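Local atomic coordinates of probable ribonuclease HepT (Haemophilus influenzae, PDB entry 1JOG), a protein that probably acts as the RNase toxin of a type VII toxin-antitoxin pair, neutralised by its partner MntA, probably through AMPylation. Residues D12-S17 against E51-L56; G45-F50 against M119-Q124; G79-L84 against A101-R106. All coordinates share one frame; numbering follows the deposited sequence.

Interaction 1 (D12-S17 against E51-L56); sequences DAAFYS and EFVYEL
Ala14 and Val53 meet where helix 8-26 packs against helix 36-68. The two short segments run nearly antiparallel, at 149° between their directions, and their axes approach to 8.9 Å. The close spacing is consistent with a single methyl, that of Ala14, being the side chain that reaches across from 12-17.

The tight part of the contact is a small apolar cluster. Ala14 CB points at the other helix and lies 3.6 Å from Leu56 CD2 and 3.9 Å from Val53 CG2, so the methyl is met by two branched residues about one helical turn apart. Val53 goes further and lays one branch on backbone: CG2 is 3.7 Å from Ala14 C and 3.6 Å from Phe15 N. The valine torsion, with CG1 anti to the backbone N (chi1 -179°), sets CG2 on the N side of its own residue and brings it to this spot. A short, beta-branched side chain suits the place, since it packs closely against a helix backbone without a long reach. Leu11, about one turn before Ala14 on the same helix, also touches both Val53 and Leu56.

The looser side belongs to 12-17. Ala13 and Tyr16 lie on the exposed surface of their helix, and the first side-chain bond of Tyr16 points away from 51-56. Phe15 is intermediate: its CA is 5.8 Å from that of Val53, yet its ring packs on Leu129, Ser132 and Ser133 of helix 125-140. On helix 36-68, Glu55, on another side of the helix, forms a salt bridge with Arg106, while Tyr113 of the second subunit packs on Leu56. The arrangement is that of neighbouring antiparallel helices in an all-helical bundle, here the fold of the nucleotidyltransferase substrate-binding-like family.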
loop_
_atom_site.group_PDB
_atom_site.type_symbol
_atom_site.label_atom_id
_atom_site.label_comp_id
_atom_site.label_asym_id
_atom_site.label_seq_id
_atom_site.Cartn_x
_atom_site.Cartn_y
_atom_site.Cartn_z
ATOM N N ASP A 12 -8.471 -15.787 -3.082
ATOM C CA ASP A 12 -8.925 -16.565 -1.913
ATOM C C ASP A 12 -7.937 -16.469 -0.744
ATOM O O ASP A 12 -8.316 -16.279 0.439
ATOM C CB ASP A 12 -9.117 -18.041 -2.326
ATOM C CG ASP A 12 -10.056 -18.820 -1.382
ATOM O OD1 ASP A 12 -9.642 -19.146 -0.251
ATOM O OD2 ASP A 12 -11.214 -19.101 -1.768
ATOM N N ALA A 13 -6.655 -16.570 -1.067
ATOM C CA ALA A 13 -5.698 -16.530 -0.012
ATOM C C ALA A 13 -5.428 -15.099 0.543
ATOM O O ALA A 13 -5.077 -14.964 1.707
ATOM C CB ALA A 13 -4.397 -17.273 -0.461
ATOM N N ALA A 14 -5.635 -14.059 -0.272
ATOM C CA ALA A 14 -5.389 -12.695 0.167
ATOM C C ALA A 14 -6.511 -12.361 1.154
ATOM O O ALA A 14 -6.258 -11.828 2.232
ATOM C CB ALA A 14 -5.382 -11.722 -1.022
ATOM N N PHE A 15 -7.731 -12.701 0.757
ATOM C CA PHE A 15 -8.947 -12.572 1.556
ATOM C C PHE A 15 -8.834 -13.215 2.921
ATOM O O PHE A 15 -9.068 -12.600 3.951
ATOM C CB PHE A 15 -10.105 -13.266 0.879
ATOM C CG PHE A 15 -11.360 -13.281 1.709
ATOM C CD1 PHE A 15 -11.714 -14.390 2.427
ATOM C CD2 PHE A 15 -12.144 -12.151 1.823
ATOM C CE1 PHE A 15 -12.876 -14.394 3.305
ATOM C CE2 PHE A 15 -13.282 -12.146 2.680
ATOM C CZ PHE A 15 -13.638 -13.278 3.418
ATOM N N TYR A 16 -8.475 -14.475 2.909
ATOM C CA TYR A 16 -8.319 -15.236 4.121
ATOM C C TYR A 16 -7.182 -14.676 4.982
ATOM O O TYR A 16 -7.304 -14.594 6.223
ATOM C CB TYR A 16 -8.058 -16.660 3.725
ATOM C CG TYR A 16 -7.684 -17.548 4.810
ATOM C CD1 TYR A 16 -6.345 -17.885 5.018
ATOM C CD2 TYR A 16 -8.647 -18.127 5.604
ATOM C CE1 TYR A 16 -5.980 -18.790 5.993
ATOM C CE2 TYR A 16 -8.291 -19.042 6.594
ATOM C CZ TYR A 16 -6.957 -19.365 6.779
ATOM O OH TYR A 16 -6.604 -20.255 7.768
ATOM N N SER A 17 -6.079 -14.293 4.331
ATOM C CA SER A 17 -4.984 -13.677 5.078
ATOM C C SER A 17 -5.513 -12.330 5.677
ATOM O O SER A 17 -5.154 -11.948 6.782
ATOM C CB SER A 17 -3.796 -13.382 4.185
ATOM O OG SER A 17 -2.755 -12.730 4.909
ATOM N N GLU A 51 -6.184 -3.397 0.573
ATOM C CA GLU A 51 -5.922 -2.922 -0.745
ATOM C C GLU A 51 -5.719 -4.152 -1.658
ATOM O O GLU A 51 -6.223 -4.150 -2.778
ATOM C CB GLU A 51 -4.682 -2.009 -0.747
ATOM C CG GLU A 51 -4.817 -0.744 0.111
ATOM C CD GLU A 51 -3.476 -0.010 0.173
ATOM O OE1 GLU A 51 -3.260 0.834 1.048
ATOM O OE2 GLU A 51 -2.624 -0.297 -0.675
ATOM N N PHE A 52 -5.005 -5.196 -1.203
ATOM C CA PHE A 52 -4.827 -6.369 -2.068
ATOM C C PHE A 52 -6.134 -7.005 -2.462
ATOM O O PHE A 52 -6.351 -7.243 -3.647
ATOM C CB PHE A 52 -3.960 -7.451 -1.432
ATOM C CG PHE A 52 -2.544 -7.010 -1.094
ATOM C CD1 PHE A 52 -1.926 -7.507 0.114
ATOM C CD2 PHE A 52 -1.822 -6.136 -1.910
ATOM C CE1 PHE A 52 -0.595 -7.134 0.513
ATOM C CE2 PHE A 52 -0.480 -5.706 -1.566
ATOM C CZ PHE A 52 0.145 -6.222 -0.329
ATOM N N VAL A 53 -7.015 -7.295 -1.504
ATOM C CA VAL A 53 -8.313 -7.927 -1.872
ATOM C C VAL A 53 -9.205 -7.066 -2.800
ATOM O O VAL A 53 -9.781 -7.534 -3.758
ATOM C CB VAL A 53 -9.052 -8.311 -0.611
ATOM C CG1 VAL A 53 -10.395 -8.984 -0.931
ATOM C CG2 VAL A 53 -8.151 -9.206 0.175
ATOM N N TYR A 54 -9.256 -5.785 -2.516
ATOM C CA TYR A 54 -9.982 -4.841 -3.325
ATOM C C TYR A 54 -9.526 -4.927 -4.804
ATOM O O TYR A 54 -10.346 -5.139 -5.738
ATOM C CB TYR A 54 -9.708 -3.430 -2.794
ATOM C CG TYR A 54 -10.144 -2.415 -3.770
ATOM C CD1 TYR A 54 -11.494 -2.248 -4.023
ATOM C CD2 TYR A 54 -9.247 -1.707 -4.542
ATOM C CE1 TYR A 54 -11.964 -1.412 -5.010
ATOM C CE2 TYR A 54 -9.728 -0.878 -5.579
ATOM C CZ TYR A 54 -11.125 -0.753 -5.778
ATOM O OH TYR A 54 -11.708 0.116 -6.688
ATOM N N GLU A 55 -8.240 -4.656 -5.012
ATOM C CA GLU A 55 -7.634 -4.751 -6.334
ATOM C C GLU A 55 -7.896 -6.121 -7.024
ATOM O O GLU A 55 -8.460 -6.159 -8.097
ATOM C CB GLU A 55 -6.144 -4.554 -6.263
ATOM C CG GLU A 55 -5.625 -3.483 -7.184
ATOM C CD GLU A 55 -5.516 -2.179 -6.435
ATOM O OE1 GLU A 55 -6.538 -1.470 -6.356
ATOM O OE2 GLU A 55 -4.418 -1.878 -5.895
ATOM N N LEU A 56 -7.574 -7.203 -6.333
ATOM C CA LEU A 56 -7.750 -8.559 -6.845
ATOM C C LEU A 56 -9.220 -8.812 -7.099
ATOM O O LEU A 56 -9.614 -9.371 -8.160
ATOM C CB LEU A 56 -7.175 -9.591 -5.870
ATOM C CG LEU A 56 -5.725 -10.151 -5.689
ATOM C CD1 LEU A 56 -4.739 -9.467 -6.549
ATOM C CD2 LEU A 56 -5.240 -10.035 -4.222
#

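Interaction 2 (G45-F50 against M119-Q124); sequences GAIQKF and MAVYAQ
The Tyr122 ring meets Ala46 at its edge: the alanine methyl CB lies near the ring plane, 3.5 Å from CE1 and 3.8 Å from CD1. The same aromatic side chain also packs on Val22 and Ile25 of helix 8-26, so it wedges between two helices. With chi1 at 178°, the tyrosine CG is trans to its own main-chain nitrogen, which carries the ring out along the flank of helix 115-123 to reach Ala46. Alanine is well matched to the ring because its one methyl lets this broad group come close to helix 36-68.

Beside this pair, Ile47 and Val121 form the second half of the contact, their side chains crossing at about a right angle. The end of the isoleucine does most of the touching, with CD1 3.9 Å from Val121 CG1 and 4.0 Å from Val121 CB. Ile47 CG2 adds a wider approach of 4.1 Å to the same valine branch, CG1, which therefore faces two arms of one isoleucine. Branched aliphatic residues fit here, offering apolar surface in more than one direction. Ile47 also touches Thr109 and Thr112 of the loop after helix 96-106, and Gln48 of the second subunit.

The segment axes approach to 9.9 Å and are inclined at 55°, so the helices diverge quickly and the contact stays compact. Farther along, Phe50 turns its ring edge-to-face with Phe128. This is steep apolar helix-helix packing in a helical bundle: it joins helix 115-123 to the long helix 36-68, next to the loop bearing much of the RX(4)HXY motif.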
loop_
_atom_site.group_PDB
_atom_site.type_symbol
_atom_site.label_atom_id
_atom_site.label_comp_id
_atom_site.label_asym_id
_atom_site.label_seq_id
_atom_site.Cartn_x
_atom_site.Cartn_y
_atom_site.Cartn_z
ATOM N N GLY A 45 -0.565 -2.773 8.176
ATOM C CA GLY A 45 -0.563 -4.014 7.408
ATOM C C GLY A 45 -1.920 -4.523 6.976
ATOM O O GLY A 45 -2.045 -5.007 5.866
ATOM N N ALA A 46 -2.898 -4.437 7.875
ATOM C CA ALA A 46 -4.288 -4.837 7.604
ATOM C C ALA A 46 -4.819 -3.929 6.485
ATOM O O ALA A 46 -5.533 -4.382 5.650
ATOM C CB ALA A 46 -5.162 -4.687 8.838
ATOM N N ILE A 47 -4.398 -2.652 6.467
ATOM C CA ILE A 47 -4.861 -1.725 5.450
ATOM C C ILE A 47 -4.254 -2.104 4.058
ATOM O O ILE A 47 -4.903 -2.061 2.989
ATOM C CB ILE A 47 -4.522 -0.259 5.851
ATOM C CG1 ILE A 47 -5.483 0.174 6.975
ATOM C CG2 ILE A 47 -4.946 0.761 4.713
ATOM C CD1 ILE A 47 -5.471 1.751 7.310
ATOM N N GLN A 48 -3.022 -2.526 4.111
ATOM C CA GLN A 48 -2.298 -2.950 2.919
ATOM C C GLN A 48 -2.967 -4.180 2.352
ATOM O O GLN A 48 -3.028 -4.367 1.143
ATOM C CB GLN A 48 -0.856 -3.329 3.312
ATOM C CG GLN A 48 -0.096 -3.822 2.101
ATOM C CD GLN A 48 0.634 -2.725 1.424
ATOM O OE1 GLN A 48 0.201 -1.546 1.411
ATOM N NE2 GLN A 48 1.765 -3.087 0.826
ATOM N N LYS A 49 -3.417 -5.044 3.262
ATOM C CA LYS A 49 -4.031 -6.246 2.895
ATOM C C LYS A 49 -5.400 -5.940 2.355
ATOM O O LYS A 49 -5.830 -6.617 1.464
ATOM C CB LYS A 49 -4.087 -7.198 4.069
ATOM C CG LYS A 49 -2.751 -7.877 4.258
ATOM C CD LYS A 49 -2.774 -8.782 5.475
ATOM C CE LYS A 49 -1.530 -9.614 5.527
ATOM N NZ LYS A 49 -1.802 -10.844 6.451
ATOM N N PHE A 50 -6.077 -4.923 2.887
ATOM C CA PHE A 50 -7.385 -4.553 2.357
ATOM C C PHE A 50 -7.260 -4.110 0.861
ATOM O O PHE A 50 -8.072 -4.446 0.007
ATOM C CB PHE A 50 -7.985 -3.442 3.205
ATOM C CG PHE A 50 -8.934 -2.586 2.466
ATOM C CD1 PHE A 50 -8.528 -1.352 1.975
ATOM C CD2 PHE A 50 -10.179 -3.065 2.116
ATOM C CE1 PHE A 50 -9.349 -0.561 1.103
ATOM C CE2 PHE A 50 -11.006 -2.306 1.255
ATOM C CZ PHE A 50 -10.581 -1.058 0.752
HETATM N N MSE A 119 -7.221 4.755 11.279
HETATM C CA MSE A 119 -8.206 4.070 12.168
HETATM C C MSE A 119 -9.562 4.080 11.427
HETATM O O MSE A 119 -10.345 3.124 11.451
HETATM C CB MSE A 119 -8.417 4.864 13.490
HETATM C CG MSE A 119 -7.209 4.871 14.487
HETATM SE SE MSE A 119 -6.526 3.124 14.866
HETATM C CE MSE A 119 -8.045 2.052 15.338
ATOM N N ALA A 120 -9.831 5.207 10.784
ATOM C CA ALA A 120 -11.096 5.370 10.090
ATOM C C ALA A 120 -11.201 4.326 8.954
ATOM O O ALA A 120 -12.253 3.705 8.758
ATOM C CB ALA A 120 -11.206 6.788 9.557
ATOM N N VAL A 121 -10.109 4.090 8.237
ATOM C CA VAL A 121 -10.174 3.132 7.165
ATOM C C VAL A 121 -10.246 1.720 7.749
ATOM O O VAL A 121 -10.954 0.841 7.236
ATOM C CB VAL A 121 -8.951 3.305 6.211
ATOM C CG1 VAL A 121 -8.767 2.079 5.285
ATOM C CG2 VAL A 121 -9.149 4.565 5.399
ATOM N N TYR A 122 -9.575 1.505 8.862
ATOM C CA TYR A 122 -9.559 0.143 9.387
ATOM C C TYR A 122 -10.932 -0.262 9.896
ATOM O O TYR A 122 -11.381 -1.380 9.735
ATOM C CB TYR A 122 -8.499 0.034 10.461
ATOM C CG TYR A 122 -8.427 -1.334 11.127
ATOM C CD1 TYR A 122 -7.677 -2.356 10.554
ATOM C CD2 TYR A 122 -9.197 -1.630 12.257
ATOM C CE1 TYR A 122 -7.709 -3.700 11.076
ATOM C CE2 TYR A 122 -9.238 -2.965 12.831
ATOM C CZ TYR A 122 -8.480 -3.992 12.214
ATOM O OH TYR A 122 -8.438 -5.285 12.731
ATOM N N ALA A 123 -11.605 0.682 10.509
ATOM C CA ALA A 123 -12.929 0.446 11.030
ATOM C C ALA A 123 -13.908 -0.040 9.915
ATOM O O ALA A 123 -14.948 -0.632 10.178
ATOM C CB ALA A 123 -13.457 1.776 11.629
ATOM N N GLN A 124 -13.619 0.300 8.673
ATOM C CA GLN A 124 -14.497 -0.062 7.581
ATOM C C GLN A 124 -14.185 -1.463 7.067
ATOM O O GLN A 124 -14.932 -1.978 6.254
ATOM C CB GLN A 124 -14.362 0.994 6.416
ATOM C CG GLN A 124 -14.633 2.463 6.767
ATOM C CD GLN A 124 -14.348 3.487 5.616
ATOM O OE1 GLN A 124 -14.504 3.180 4.435
ATOM N NE2 GLN A 124 -13.958 4.720 5.985
#

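Interaction 3 (G79-L84 against A101-R106); sequences GFKDIL and AYRDMR
Phe80, near the start of helix 80-89, carries this contact by laying its ring against Arg103. Just before it, Gly79 uses its carbonyl O to accept the backbone N-H groups of both Asp82 and Ile83. Over the centre of the Phe80 ring sits Arg103 CD, 3.7 Å from the centroid and only 4° from the ring normal, a CH-pi contact. The arginine chain then bends at chi3 (67°), folding the guanidinium back over the ring's CD2 side, with CZ 3.3 Å from Phe80 CD2 and the two planes 16° apart.

Next comes Lys81, whose CE passes 4.5 Å from Arg103 NH2 while its NZ stays 5.6 Å from that nitrogen. Leu84, one turn on from Phe80, places its CG over the opposite face of the aromatic ring, offset toward the rim. At this partly exposed site arginine offers both an apolar chain and a flat cation. The chemistry is thus dispersion, with a probable electrostatic contribution from the guanidinium over the aromatic ring; the nearby lysine would probably offset part of any gain by like-charge repulsion.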
loop_
_atom_site.group_PDB
_atom_site.type_symbol
_atom_site.label_atom_id
_atom_site.label_comp_id
_atom_site.label_asym_id
_atom_site.label_seq_id
_atom_site.Cartn_x
_atom_site.Cartn_y
_atom_site.Cartn_z
ATOM N N GLY A 79 -14.014 1.056 -17.695
ATOM C CA GLY A 79 -13.441 1.619 -16.499
ATOM C C GLY A 79 -14.139 1.012 -15.285
ATOM O O GLY A 79 -15.057 0.211 -15.387
ATOM N N PHE A 80 -13.679 1.409 -14.115
ATOM C CA PHE A 80 -14.220 0.951 -12.855
ATOM C C PHE A 80 -15.712 0.602 -12.852
ATOM O O PHE A 80 -16.109 -0.577 -12.651
ATOM C CB PHE A 80 -13.942 2.025 -11.809
ATOM C CG PHE A 80 -14.311 1.603 -10.439
ATOM C CD1 PHE A 80 -13.678 0.496 -9.848
ATOM C CD2 PHE A 80 -15.297 2.270 -9.734
ATOM C CE1 PHE A 80 -14.022 0.061 -8.570
ATOM C CE2 PHE A 80 -15.660 1.849 -8.439
ATOM C CZ PHE A 80 -15.026 0.752 -7.861
ATOM N N LYS A 81 -16.525 1.633 -13.075
ATOM C CA LYS A 81 -18.012 1.551 -13.106
ATOM C C LYS A 81 -18.714 0.653 -14.147
ATOM O O LYS A 81 -19.848 0.175 -13.941
ATOM C CB LYS A 81 -18.601 2.975 -13.182
ATOM C CG LYS A 81 -18.666 3.665 -11.823
ATOM C CD LYS A 81 -18.832 5.161 -11.984
ATOM C CE LYS A 81 -18.881 5.888 -10.616
ATOM N NZ LYS A 81 -20.148 5.694 -9.820
ATOM N N ASP A 82 -18.034 0.386 -15.237
ATOM C CA ASP A 82 -18.581 -0.506 -16.238
ATOM C C ASP A 82 -18.390 -1.883 -15.660
ATOM O O ASP A 82 -19.298 -2.713 -15.674
ATOM C CB ASP A 82 -17.806 -0.372 -17.549
ATOM C CG ASP A 82 -18.096 0.932 -18.249
ATOM O OD1 ASP A 82 -19.282 1.360 -18.123
ATOM O OD2 ASP A 82 -17.168 1.499 -18.909
ATOM N N ILE A 83 -17.196 -2.131 -15.137
ATOM C CA ILE A 83 -16.847 -3.413 -14.513
ATOM C C ILE A 83 -17.893 -3.693 -13.388
ATOM O O ILE A 83 -18.423 -4.821 -13.273
ATOM C CB ILE A 83 -15.388 -3.322 -13.885
ATOM C CG1 ILE A 83 -14.320 -3.107 -14.972
ATOM C CG2 ILE A 83 -15.061 -4.551 -13.097
ATOM C CD1 ILE A 83 -14.135 -4.291 -15.863
ATOM N N LEU A 84 -18.183 -2.675 -12.557
ATOM C CA LEU A 84 -19.157 -2.872 -11.469
ATOM C C LEU A 84 -20.513 -3.107 -12.058
ATOM O O LEU A 84 -21.186 -4.003 -11.623
ATOM C CB LEU A 84 -19.226 -1.688 -10.524
ATOM C CG LEU A 84 -17.943 -1.332 -9.778
ATOM C CD1 LEU A 84 -18.227 -0.174 -8.710
ATOM C CD2 LEU A 84 -17.399 -2.585 -9.182
ATOM N N ALA A 101 -17.722 2.899 -2.877
ATOM C CA ALA A 101 -17.180 3.434 -1.643
ATOM C C ALA A 101 -15.836 2.735 -1.344
ATOM O O ALA A 101 -14.914 3.376 -0.838
ATOM C CB ALA A 101 -18.223 3.229 -0.463
ATOM N N TYR A 102 -15.707 1.437 -1.630
ATOM C CA TYR A 102 -14.400 0.754 -1.390
ATOM C C TYR A 102 -13.244 1.403 -2.223
ATOM O O TYR A 102 -12.106 1.489 -1.800
ATOM C CB TYR A 102 -14.552 -0.724 -1.696
ATOM C CG TYR A 102 -15.530 -1.434 -0.774
ATOM C CD1 TYR A 102 -16.207 -2.594 -1.183
ATOM C CD2 TYR A 102 -15.779 -0.937 0.508
ATOM C CE1 TYR A 102 -17.094 -3.213 -0.347
ATOM C CE2 TYR A 102 -16.653 -1.533 1.345
ATOM C CZ TYR A 102 -17.328 -2.669 0.923
ATOM O OH TYR A 102 -18.330 -3.203 1.744
ATOM N N ARG A 103 -13.554 1.908 -3.401
ATOM C CA ARG A 103 -12.545 2.618 -4.145
ATOM C C ARG A 103 -12.209 3.996 -3.463
ATOM O O ARG A 103 -11.047 4.352 -3.350
ATOM C CB ARG A 103 -13.021 2.832 -5.590
ATOM C CG ARG A 103 -11.928 3.492 -6.346
ATOM C CD ARG A 103 -12.170 3.608 -7.829
ATOM N NE ARG A 103 -13.250 4.515 -8.093
ATOM C CZ ARG A 103 -13.514 5.024 -9.277
ATOM N NH1 ARG A 103 -12.746 4.706 -10.314
ATOM N NH2 ARG A 103 -14.565 5.825 -9.419
ATOM N N ASP A 104 -13.221 4.803 -3.084
ATOM C CA ASP A 104 -12.935 6.076 -2.391
ATOM C C ASP A 104 -12.022 5.716 -1.166
ATOM O O ASP A 104 -10.970 6.301 -0.954
ATOM C CB ASP A 104 -14.211 6.801 -1.947
ATOM C CG ASP A 104 -15.203 7.163 -3.129
ATOM O OD1 ASP A 104 -14.828 7.501 -4.310
ATOM O OD2 ASP A 104 -16.424 7.131 -2.819
HETATM N N MSE A 105 -12.365 4.672 -0.461
HETATM C CA MSE A 105 -11.541 4.189 0.634
HETATM C C MSE A 105 -10.140 3.872 0.026
HETATM O O MSE A 105 -9.084 4.419 0.473
HETATM C CB MSE A 105 -12.189 2.932 1.197
HETATM C CG MSE A 105 -11.873 2.551 2.610
HETATM SE SE MSE A 105 -13.028 1.083 3.101
HETATM C CE MSE A 105 -11.759 -0.265 3.751
ATOM N N ARG A 106 -10.115 3.033 -1.016
ATOM C CA ARG A 106 -8.804 2.729 -1.563
ATOM C C ARG A 106 -7.957 3.924 -1.954
ATOM O O ARG A 106 -6.750 3.900 -1.659
ATOM C CB ARG A 106 -8.776 1.755 -2.722
ATOM C CG ARG A 106 -7.278 1.477 -2.918
ATOM C CD ARG A 106 -6.938 0.469 -3.879
ATOM N NE ARG A 106 -5.495 0.250 -3.939
ATOM C CZ ARG A 106 -4.600 1.201 -3.701
ATOM N NH1 ARG A 106 -4.961 2.443 -3.355
ATOM N NH2 ARG A 106 -3.335 0.928 -3.892
#

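Helix 36-68 ties the set together: it supplies residues to interactions 1 and 2, whose centres are about 12 Å apart, and its Tyr54 packs on Phe80 and Arg103 of interaction 3. Ser17 OG and Lys49 NZ, 2.6 Å apart, join interactions 1 and 2 by a probable hydrogen bond. Interaction 3 lies about 16 Å, centre to centre, from interaction 1, but Arg106, an active-site residue by similarity, bridges them: its NE is 3.1 Å from Glu55 OE2. The Val121 side chain of interaction 2 is about 8 Å from that of His111, the other proposed active-site residue. Interactions 1 and 2 also touch the second subunit; interaction 3 does not.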